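Local atomic coordinates of bromo domain-containing protein (Trypanosoma brucei brucei, PDB entry 5KO4), a protein that is of unknown function but carries a bromodomain, the piece described here, and so probably recognises acetylated lysines on histones or other proteins. Residues A[24-29]-A[84-89]; A[30-35]-A[42-47]; A[48-53]-A[67-72]. One frame throughout, in Å; residues are numbered along the deposited sequence.

Contact 1: residues A[24-29]-A[84-89]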
loop_
_atom_site.group_PDB
_atom_site.type_symbol
_atom_site.label_atom_id
_atom_site.label_comp_id
_atom_site.label_asym_id
_atom_site.label_seq_id
_atom_site.Cartn_x
_atom_site.Cartn_y
_atom_site.Cartn_z
ATOM N N ASP A 24 -1.615 -6.560 9.264
ATOM C CA ASP A 24 -2.712 -6.000 8.470
ATOM C C ASP A 24 -2.780 -6.598 7.042
ATOM O O ASP A 24 -3.537 -6.096 6.209
ATOM C CB ASP A 24 -2.554 -4.487 8.407
ATOM C CG ASP A 24 -2.455 -3.888 9.797
ATOM O OD1 ASP A 24 -3.416 -4.048 10.580
ATOM O OD2 ASP A 24 -1.366 -3.380 10.148
ATOM N N GLY A 25 -2.034 -7.673 6.786
ATOM C CA GLY A 25 -2.082 -8.359 5.503
ATOM C C GLY A 25 -1.674 -7.515 4.309
ATOM O O GLY A 25 -2.246 -7.658 3.225
ATOM N N ILE A 26 -0.648 -6.674 4.490
ATOM C CA ILE A 26 -0.129 -5.774 3.450
ATOM C C ILE A 26 0.319 -6.574 2.220
ATOM O O ILE A 26 0.114 -6.141 1.081
ATOM C CB ILE A 26 1.083 -4.948 4.027
ATOM C CG1 ILE A 26 0.663 -4.090 5.273
ATOM C CG2 ILE A 26 1.677 -4.053 2.963
ATOM C CD1 ILE A 26 -0.530 -3.200 5.061
ATOM N N PHE A 27 0.931 -7.744 2.441
ATOM C CA PHE A 27 1.434 -8.563 1.346
ATOM C C PHE A 27 0.649 -9.877 1.196
ATOM O O PHE A 27 1.130 -10.801 0.534
ATOM C CB PHE A 27 2.915 -8.877 1.591
ATOM C CG PHE A 27 3.747 -7.650 1.858
ATOM C CD1 PHE A 27 3.924 -6.690 0.879
ATOM C CD2 PHE A 27 4.287 -7.415 3.114
ATOM C CE1 PHE A 27 4.665 -5.550 1.127
ATOM C CE2 PHE A 27 5.030 -6.262 3.364
ATOM C CZ PHE A 27 5.219 -5.342 2.368
ATOM N N ALA A 28 -0.575 -9.945 1.759
ATOM C CA ALA A 28 -1.353 -11.175 1.779
ATOM C C ALA A 28 -2.189 -11.383 0.557
ATOM O O ALA A 28 -2.468 -12.536 0.231
ATOM C CB ALA A 28 -2.260 -11.182 2.984
ATOM N N ARG A 29 -2.675 -10.304 -0.071
ATOM C CA ARG A 29 -3.608 -10.397 -1.178
ATOM C C ARG A 29 -3.001 -9.887 -2.475
ATOM O O ARG A 29 -1.921 -9.288 -2.488
ATOM C CB ARG A 29 -4.870 -9.607 -0.841
ATOM C CG ARG A 29 -5.615 -10.174 0.375
ATOM C CD ARG A 29 -6.819 -9.328 0.765
ATOM N N SER A 84 12.267 2.281 2.288
ATOM C CA SER A 84 10.932 2.869 2.351
ATOM C C SER A 84 10.153 2.243 3.496
ATOM O O SER A 84 10.463 1.125 3.900
ATOM C CB SER A 84 10.187 2.638 1.047
ATOM O OG SER A 84 9.808 1.278 0.907
ATOM N N PRO A 85 9.086 2.889 3.993
ATOM C CA PRO A 85 8.339 2.292 5.109
ATOM C C PRO A 85 7.692 0.935 4.762
ATOM O O PRO A 85 7.723 0.020 5.579
ATOM C CB PRO A 85 7.293 3.356 5.422
ATOM C CG PRO A 85 7.938 4.617 5.042
ATOM C CD PRO A 85 8.668 4.283 3.768
ATOM N N PHE A 86 7.155 0.757 3.539
ATOM C CA PHE A 86 6.630 -0.566 3.202
ATOM C C PHE A 86 7.747 -1.627 3.273
ATOM O O PHE A 86 7.547 -2.742 3.771
ATOM C CB PHE A 86 6.025 -0.576 1.798
ATOM C CG PHE A 86 4.618 -0.040 1.720
ATOM C CD1 PHE A 86 3.564 -0.743 2.265
ATOM C CD2 PHE A 86 4.347 1.163 1.081
ATOM C CE1 PHE A 86 2.258 -0.264 2.162
ATOM C CE2 PHE A 86 3.044 1.636 0.977
ATOM C CZ PHE A 86 2.012 0.934 1.541
ATOM N N SER A 87 8.928 -1.278 2.751
ATOM C CA SER A 87 10.044 -2.198 2.724
ATOM C C SER A 87 10.586 -2.493 4.135
ATOM O O SER A 87 11.148 -3.549 4.330
ATOM C CB SER A 87 11.137 -1.672 1.828
ATOM O OG SER A 87 10.638 -1.715 0.500
ATOM N N THR A 88 10.404 -1.580 5.123
ATOM C CA THR A 88 10.855 -1.903 6.490
ATOM C C THR A 88 10.108 -3.116 7.011
ATOM O O THR A 88 10.730 -3.981 7.619
ATOM C CB THR A 88 10.735 -0.728 7.489
ATOM O OG1 THR A 88 9.357 -0.370 7.696
ATOM C CG2 THR A 88 11.510 0.475 7.059
ATOM N N LEU A 89 8.794 -3.205 6.772
ATOM C CA LEU A 89 8.024 -4.377 7.231
ATOM C C LEU A 89 8.461 -5.627 6.437
ATOM O O LEU A 89 8.726 -6.680 7.025
ATOM C CB LEU A 89 6.522 -4.162 7.053
ATOM C CG LEU A 89 5.658 -5.397 7.363
ATOM C CD1 LEU A 89 5.884 -5.895 8.814
ATOM C CD2 LEU A 89 4.190 -5.114 7.087
#
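The carbonyl oxygen of Phe86 is approached by two groups. The backbone N of Leu89 gives the Phe86 O a weak hydrogen bond of 3.3 Å from within its own helical turn, and the ring of Phe27 comes up with its edge, the Phe86 O lying near the ring plane 3.8 Å from Phe27 CZ. Further round the same ring, Phe27 CE2 lies 4.0 Å from Leu89 CD2, the two side chains sliding past one another in opposite directions. Ile26 uses both of its branches. Its CG2, set opposite the backbone N by chi1 of -59°, is wedged between two phenyl groups: it sits over the centre of one face of Phe27, and it meets the edge of Phe86, where Ile26 CG2 is 3.9 Å from Phe86 CD1. The other branch turns to the helix, with Ile26 CG1 4.1 Å from Leu89 CD2. Hydrophobic contact and this one ring-edge approach to a carbonyl therefore carry the join. The backbone N atoms of Ile26 and Phe27 are both held by the carboxylate of Asp22, and Ile26 also packs on Leu34 of the second subunit. Here the ZA loop meets the N-terminal end of helix 85-104, helix C of the bromodomain fold, next to Asn80, which lies at the position of the asparagine that binds acetyl-lysine in relatives, so the contact probably borders the corresponding pocket.

Contact 2: residues A[30-35]-A[42-47]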
loop_
_atom_site.group_PDB
_atom_site.type_symbol
_atom_site.label_atom_id
_atom_site.label_comp_id
_atom_site.label_asym_id
_atom_site.label_seq_id
_atom_site.Cartn_x
_atom_site.Cartn_y
_atom_site.Cartn_z
ATOM N N ASP A 30 -3.681 -10.153 -3.572
ATOM C CA ASP A 30 -3.208 -9.777 -4.882
ATOM C C ASP A 30 -2.949 -8.267 -4.964
ATOM O O ASP A 30 -3.880 -7.486 -4.779
ATOM C CB ASP A 30 -4.241 -10.194 -5.917
ATOM C CG ASP A 30 -3.856 -9.931 -7.341
ATOM O OD1 ASP A 30 -2.726 -9.462 -7.572
ATOM O OD2 ASP A 30 -4.705 -10.156 -8.233
ATOM N N PRO A 31 -1.694 -7.855 -5.247
ATOM C CA PRO A 31 -1.381 -6.418 -5.356
ATOM C C PRO A 31 -1.490 -5.855 -6.781
ATOM O O PRO A 31 -1.157 -4.686 -7.001
ATOM C CB PRO A 31 0.083 -6.383 -4.947
ATOM C CG PRO A 31 0.630 -7.664 -5.516
ATOM C CD PRO A 31 -0.476 -8.682 -5.421
ATOM N N SER A 32 -1.941 -6.661 -7.750
ATOM C CA SER A 32 -1.836 -6.320 -9.158
ATOM C C SER A 32 -2.641 -5.095 -9.572
ATOM O O SER A 32 -2.306 -4.515 -10.604
ATOM C CB SER A 32 -2.255 -7.501 -10.018
ATOM O OG SER A 32 -1.413 -8.606 -9.736
ATOM N N LYS A 33 -3.663 -4.665 -8.797
ATOM C CA LYS A 33 -4.441 -3.479 -9.183
ATOM C C LYS A 33 -3.798 -2.171 -8.667
ATOM O O LYS A 33 -4.308 -1.085 -8.977
ATOM C CB LYS A 33 -5.886 -3.578 -8.673
ATOM C CG LYS A 33 -6.671 -4.763 -9.265
ATOM C CD LYS A 33 -7.624 -4.358 -10.409
ATOM C CE LYS A 33 -9.014 -4.938 -10.253
ATOM N NZ LYS A 33 -9.027 -6.419 -10.404
ATOM N N LEU A 34 -2.686 -2.247 -7.911
ATOM C CA LEU A 34 -1.999 -1.038 -7.452
ATOM C C LEU A 34 -1.451 -0.285 -8.658
ATOM O O LEU A 34 -1.187 -0.892 -9.700
ATOM C CB LEU A 34 -0.863 -1.383 -6.484
ATOM C CG LEU A 34 -1.283 -1.939 -5.137
ATOM C CD1 LEU A 34 -0.099 -2.446 -4.386
ATOM C CD2 LEU A 34 -2.016 -0.882 -4.295
ATOM N N PRO A 35 -1.289 1.049 -8.569
ATOM C CA PRO A 35 -0.892 1.816 -9.766
ATOM C C PRO A 35 0.421 1.330 -10.377
ATOM O O PRO A 35 1.403 1.120 -9.659
ATOM C CB PRO A 35 -0.777 3.258 -9.256
ATOM C CG PRO A 35 -0.884 3.181 -7.773
ATOM C CD PRO A 35 -1.612 1.936 -7.439
ATOM N N SER A 42 7.240 -7.989 -12.686
ATOM C CA SER A 42 6.965 -9.012 -13.683
ATOM C C SER A 42 6.233 -10.211 -13.099
ATOM O O SER A 42 5.416 -10.820 -13.791
ATOM C CB SER A 42 8.262 -9.486 -14.324
ATOM O OG SER A 42 8.915 -8.409 -14.979
ATOM N N HIS A 43 6.511 -10.559 -11.835
ATOM C CA HIS A 43 5.955 -11.758 -11.237
ATOM C C HIS A 43 5.311 -11.465 -9.856
ATOM O O HIS A 43 5.905 -11.753 -8.813
ATOM C CB HIS A 43 7.083 -12.785 -11.111
ATOM C CG HIS A 43 6.630 -14.184 -10.892
ATOM N ND1 HIS A 43 7.540 -15.207 -10.753
ATOM C CD2 HIS A 43 5.382 -14.686 -10.753
ATOM C CE1 HIS A 43 6.827 -16.302 -10.574
ATOM N NE2 HIS A 43 5.523 -16.031 -10.546
ATOM N N PRO A 44 4.061 -10.946 -9.833
ATOM C CA PRO A 44 3.409 -10.652 -8.540
ATOM C C PRO A 44 3.236 -11.897 -7.686
ATOM O O PRO A 44 3.056 -12.996 -8.223
ATOM C CB PRO A 44 2.050 -10.073 -8.960
ATOM C CG PRO A 44 2.281 -9.515 -10.312
ATOM C CD PRO A 44 3.219 -10.495 -10.957
ATOM N N MET A 45 3.364 -11.741 -6.358
ATOM C CA MET A 45 3.281 -12.851 -5.426
ATOM C C MET A 45 2.754 -12.328 -4.119
ATOM O O MET A 45 3.009 -11.174 -3.769
ATOM C CB MET A 45 4.673 -13.480 -5.246
ATOM C CG MET A 45 4.682 -14.815 -4.489
ATOM S SD MET A 45 3.566 -16.085 -5.121
ATOM C CE MET A 45 4.059 -16.126 -6.854
ATOM N N TRP A 46 1.984 -13.138 -3.414
ATOM C CA TRP A 46 1.373 -12.700 -2.173
ATOM C C TRP A 46 1.103 -13.914 -1.279
ATOM O O TRP A 46 1.104 -15.036 -1.758
ATOM C CB TRP A 46 0.095 -11.903 -2.472
ATOM C CG TRP A 46 -0.935 -12.631 -3.287
ATOM C CD1 TRP A 46 -2.050 -13.245 -2.807
ATOM C CD2 TRP A 46 -1.035 -12.691 -4.720
ATOM N NE1 TRP A 46 -2.803 -13.739 -3.836
ATOM C CE2 TRP A 46 -2.223 -13.388 -5.024
ATOM C CE3 TRP A 46 -0.260 -12.198 -5.772
ATOM C CZ2 TRP A 46 -2.618 -13.651 -6.326
ATOM C CZ3 TRP A 46 -0.652 -12.473 -7.070
ATOM C CH2 TRP A 46 -1.804 -13.218 -7.335
ATOM N N TRP A 47 0.959 -13.706 0.046
ATOM C CA TRP A 47 0.884 -14.847 0.948
ATOM C C TRP A 47 -0.267 -15.794 0.639
ATOM O O TRP A 47 -0.077 -17.007 0.753
ATOM C CB TRP A 47 0.763 -14.443 2.423
ATOM C CG TRP A 47 1.698 -13.355 2.901
ATOM C CD1 TRP A 47 1.357 -12.274 3.657
ATOM C CD2 TRP A 47 3.128 -13.314 2.768
ATOM N NE1 TRP A 47 2.474 -11.537 3.966
ATOM C CE2 TRP A 47 3.577 -12.150 3.426
ATOM C CE3 TRP A 47 4.080 -14.163 2.183
ATOM C CZ2 TRP A 47 4.918 -11.750 3.406
ATOM C CZ3 TRP A 47 5.418 -13.791 2.206
ATOM C CH2 TRP A 47 5.817 -12.577 2.762
#
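One face of the Trp46 indole is covered by Asp30. Asp30 CA stands over the six-membered ring, 3.8 Å from its centroid and close to the normal, a CH-pi contact. The backbone N of Asp30 lies over the same face toward the five-membered ring, 3.6 Å from Trp46 CD1. The Asp30 carboxylate extends the cover over the outer rim of the benzo ring, nearly parallel to it: the planes are 12° apart and Asp30 OD1 is 3.7 Å from Trp46 CZ3. With chi1 at -177°, Asp30 CG is turned away from its own N, which spreads backbone and carboxylate along the length of the indole. Pro31 adds a tight apolar touch from an oblique direction, Pro31 CD to Trp46 CE3 at 3.5 Å.

The carboxylate is steadied from its own side of the contact. Ser32 OG donates to the syn lone pair of Asp30 OD1 at 2.7 Å, while Ser32 N reaches Asp30 OD1 at 2.9 Å from above the carboxylate plane, with an N-H...O angle of 157°. The second bond makes an Asx turn, which overlaps the type I beta turn from Pro31 to Leu34. The same Ser32 OG rests against Pro44, 3.8 Å from Pro44 CB. Tyr37, on the short helix between the two segments, touches both Pro31 and Pro44.

Both segments belong to the bromodomain ZA loop between helices 8-21 and 47-55, folded here on itself around helix 37-40. The join between the segments thus depends on C-H groups, proline rings and the indole face, whereas the strong polar bonds lie within 30-35. Two donors on Asp30 OD1 probably draw off some of its negative charge, which should make it easier to hold this oxygen over the pi face of the benzo ring.

Contact 3: residues A[48-53]-A[67-72]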
loop_
_atom_site.group_PDB
_atom_site.type_symbol
_atom_site.label_atom_id
_atom_site.label_comp_id
_atom_site.label_asym_id
_atom_site.label_seq_id
_atom_site.Cartn_x
_atom_site.Cartn_y
_atom_site.Cartn_z
ATOM N N ASP A 48 -1.450 -15.281 0.309
ATOM C CA ASP A 48 -2.587 -16.185 0.077
ATOM C C ASP A 48 -2.334 -17.095 -1.128
ATOM O O ASP A 48 -2.844 -18.223 -1.158
ATOM C CB ASP A 48 -3.898 -15.412 -0.115
ATOM C CG ASP A 48 -4.402 -14.713 1.130
ATOM O OD1 ASP A 48 -3.873 -14.998 2.232
ATOM O OD2 ASP A 48 -5.334 -13.875 1.009
ATOM N N LEU A 49 -1.571 -16.627 -2.115
ATOM C CA LEU A 49 -1.224 -17.467 -3.266
ATOM C C LEU A 49 -0.260 -18.577 -2.835
ATOM O O LEU A 49 -0.431 -19.733 -3.220
ATOM C CB LEU A 49 -0.615 -16.627 -4.388
ATOM C CG LEU A 49 -0.256 -17.379 -5.675
ATOM C CD1 LEU A 49 -1.443 -18.212 -6.199
ATOM C CD2 LEU A 49 0.204 -16.416 -6.747
ATOM N N ILE A 50 0.720 -18.246 -1.987
ATOM C CA ILE A 50 1.643 -19.256 -1.483
ATOM C C ILE A 50 0.874 -20.289 -0.639
ATOM O O ILE A 50 1.161 -21.478 -0.733
ATOM C CB ILE A 50 2.790 -18.590 -0.689
ATOM C CG1 ILE A 50 3.607 -17.674 -1.637
ATOM C CG2 ILE A 50 3.693 -19.642 -0.019
ATOM C CD1 ILE A 50 4.679 -16.875 -0.971
ATOM N N LYS A 51 -0.082 -19.840 0.176
ATOM C CA LYS A 51 -0.893 -20.761 0.968
ATOM C C LYS A 51 -1.644 -21.719 0.040
ATOM O O LYS A 51 -1.663 -22.925 0.277
ATOM C CB LYS A 51 -1.881 -19.969 1.842
ATOM C CG LYS A 51 -2.805 -20.824 2.699
ATOM C CD LYS A 51 -2.064 -21.511 3.838
ATOM C CE LYS A 51 -2.843 -22.672 4.394
ATOM N NZ LYS A 51 -4.201 -22.278 4.843
ATOM N N ALA A 52 -2.239 -21.188 -1.030
ATOM C CA ALA A 52 -2.983 -22.023 -1.985
ATOM C C ALA A 52 -2.053 -23.039 -2.669
ATOM O O ALA A 52 -2.430 -24.186 -2.894
ATOM C CB ALA A 52 -3.660 -21.150 -3.027
ATOM N N ARG A 53 -0.813 -22.634 -2.958
ATOM C CA ARG A 53 0.150 -23.524 -3.571
ATOM C C ARG A 53 0.551 -24.639 -2.616
ATOM O O ARG A 53 0.751 -25.765 -3.064
ATOM C CB ARG A 53 1.376 -22.730 -4.043
ATOM C CG ARG A 53 1.005 -21.889 -5.239
ATOM C CD ARG A 53 2.111 -21.039 -5.771
ATOM N NE ARG A 53 1.684 -20.447 -7.042
ATOM C CZ ARG A 53 2.453 -19.716 -7.836
ATOM N NH1 ARG A 53 3.717 -19.480 -7.512
ATOM N NH2 ARG A 53 1.982 -19.262 -8.992
ATOM N N ASN A 67 11.714 -19.717 -2.882
ATOM C CA ASN A 67 11.711 -18.779 -3.992
ATOM C C ASN A 67 10.487 -17.881 -3.971
ATOM O O ASN A 67 10.609 -16.678 -4.160
ATOM C CB ASN A 67 11.755 -19.516 -5.303
ATOM C CG ASN A 67 13.093 -20.115 -5.602
ATOM O OD1 ASN A 67 14.093 -19.835 -4.947
ATOM N ND2 ASN A 67 13.096 -21.094 -6.448
ATOM N N ASP A 68 9.291 -18.460 -3.771
ATOM C CA ASP A 68 8.073 -17.638 -3.779
ATOM C C ASP A 68 8.014 -16.700 -2.566
ATOM O O ASP A 68 7.585 -15.545 -2.702
ATOM C CB ASP A 68 6.823 -18.503 -3.816
ATOM C CG ASP A 68 6.536 -19.110 -5.164
ATOM O OD1 ASP A 68 7.251 -18.768 -6.144
ATOM O OD2 ASP A 68 5.617 -19.951 -5.247
ATOM N N MET A 69 8.473 -17.163 -1.389
ATOM C CA MET A 69 8.505 -16.314 -0.214
ATOM C C MET A 69 9.440 -15.137 -0.413
ATOM O O MET A 69 9.076 -13.995 -0.101
ATOM C CB MET A 69 8.954 -17.131 0.991
ATOM C CG MET A 69 7.964 -18.234 1.397
ATOM S SD MET A 69 6.479 -17.582 2.197
ATOM C CE MET A 69 7.132 -17.174 3.795
ATOM N N ARG A 70 10.624 -15.391 -0.970
ATOM C CA ARG A 70 11.603 -14.336 -1.230
ATOM C C ARG A 70 11.068 -13.362 -2.275
ATOM O O ARG A 70 11.361 -12.170 -2.231
ATOM C CB ARG A 70 12.936 -14.948 -1.697
ATOM C CG ARG A 70 13.710 -15.610 -0.577
ATOM C CD ARG A 70 14.931 -16.344 -1.073
ATOM N NE ARG A 70 15.700 -16.894 0.042
ATOM C CZ ARG A 70 16.707 -17.754 -0.081
ATOM N NH1 ARG A 70 17.085 -18.181 -1.284
ATOM N NH2 ARG A 70 17.337 -18.203 0.994
ATOM N N LEU A 71 10.285 -13.859 -3.223
ATOM C CA LEU A 71 9.726 -13.013 -4.278
ATOM C C LEU A 71 8.748 -11.952 -3.719
ATOM O O LEU A 71 8.722 -10.811 -4.195
ATOM C CB LEU A 71 9.010 -13.914 -5.279
ATOM C CG LEU A 71 8.329 -13.265 -6.451
ATOM C CD1 LEU A 71 9.315 -12.418 -7.272
ATOM C CD2 LEU A 71 7.666 -14.320 -7.305
ATOM N N VAL A 72 7.974 -12.301 -2.688
ATOM C CA VAL A 72 7.038 -11.329 -2.116
ATOM C C VAL A 72 7.806 -10.117 -1.611
ATOM O O VAL A 72 7.439 -8.963 -1.881
ATOM C CB VAL A 72 6.219 -11.944 -0.966
ATOM C CG1 VAL A 72 5.330 -10.896 -0.303
ATOM C CG2 VAL A 72 5.379 -13.112 -1.451
HETATM O O HOH W 1 5.980 -18.506 -8.651
#
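Ile50 pushes its CD1 methyl against the backbone of the neighbouring helix, 3.6 Å from Asp68 O. Its outer chain is extended, with chi2 at 175°, which carries CD1 far enough to meet two further side chains: Ile50 CD1 is 3.7 Å from Met69 SD and 3.9 Å from Val72 CG2. The bend of Met69 about CB-CG brings SD alongside Ile50; a second bend, about CG-SD, turns only the terminal methyl.

Beside this apolar contact Arg53 stretches out from CG to NE and crosses Asp68 at about a right angle. Arg53 NH1 forms a salt bridge to Asp68 OD2 at 3.0 Å, moderately bent, the N-H...O angle being 150°. The oxygen lies in the guanidinium plane, but the nitrogen meets it from above the carboxylate plane. A water ties the same two groups together, accepting from Arg53 NH1 at 2.7 Å and donating to Asp68 OD1 at 2.8 Å. Tyr59 OH also hydrogen-bonds to Asp68 OD2, and Leu49 CD2 covers part of one guanidinium face; together these partners should restrict rotation of both charged groups.

The segment axes approach to 10.5 Å and run antiparallel at 172°. With Val18 of helix 8-21 and Met97 and Phe101 of helix 85-104 closing on Met69, this pair belongs to the left-handed four-helix bundle of the bromodomain fold.

In the fold
From the N terminus, helix 8-21 leads into the long loop that supplies 24-29 and then 30-35. Contact 2 closes first, a short loop around helix 37-40 that ends where helix 47-55 begins. Contact 3 follows in series, pairing helix 47-55 with helix 62-80 across their connection. Contact 1 closes last, joining 24-29 to the start of helix 85-104, and both others are nested inside its loop. The three also touch directly: Phe27 O and Ala28 O probably accept hydrogen bonds from the N atoms of Trp47 and Asp48, while Met45 packs on Arg53. The long loop is thereby fastened to three of the bundle helices, and contacts 1 and 2 both reach the second subunit.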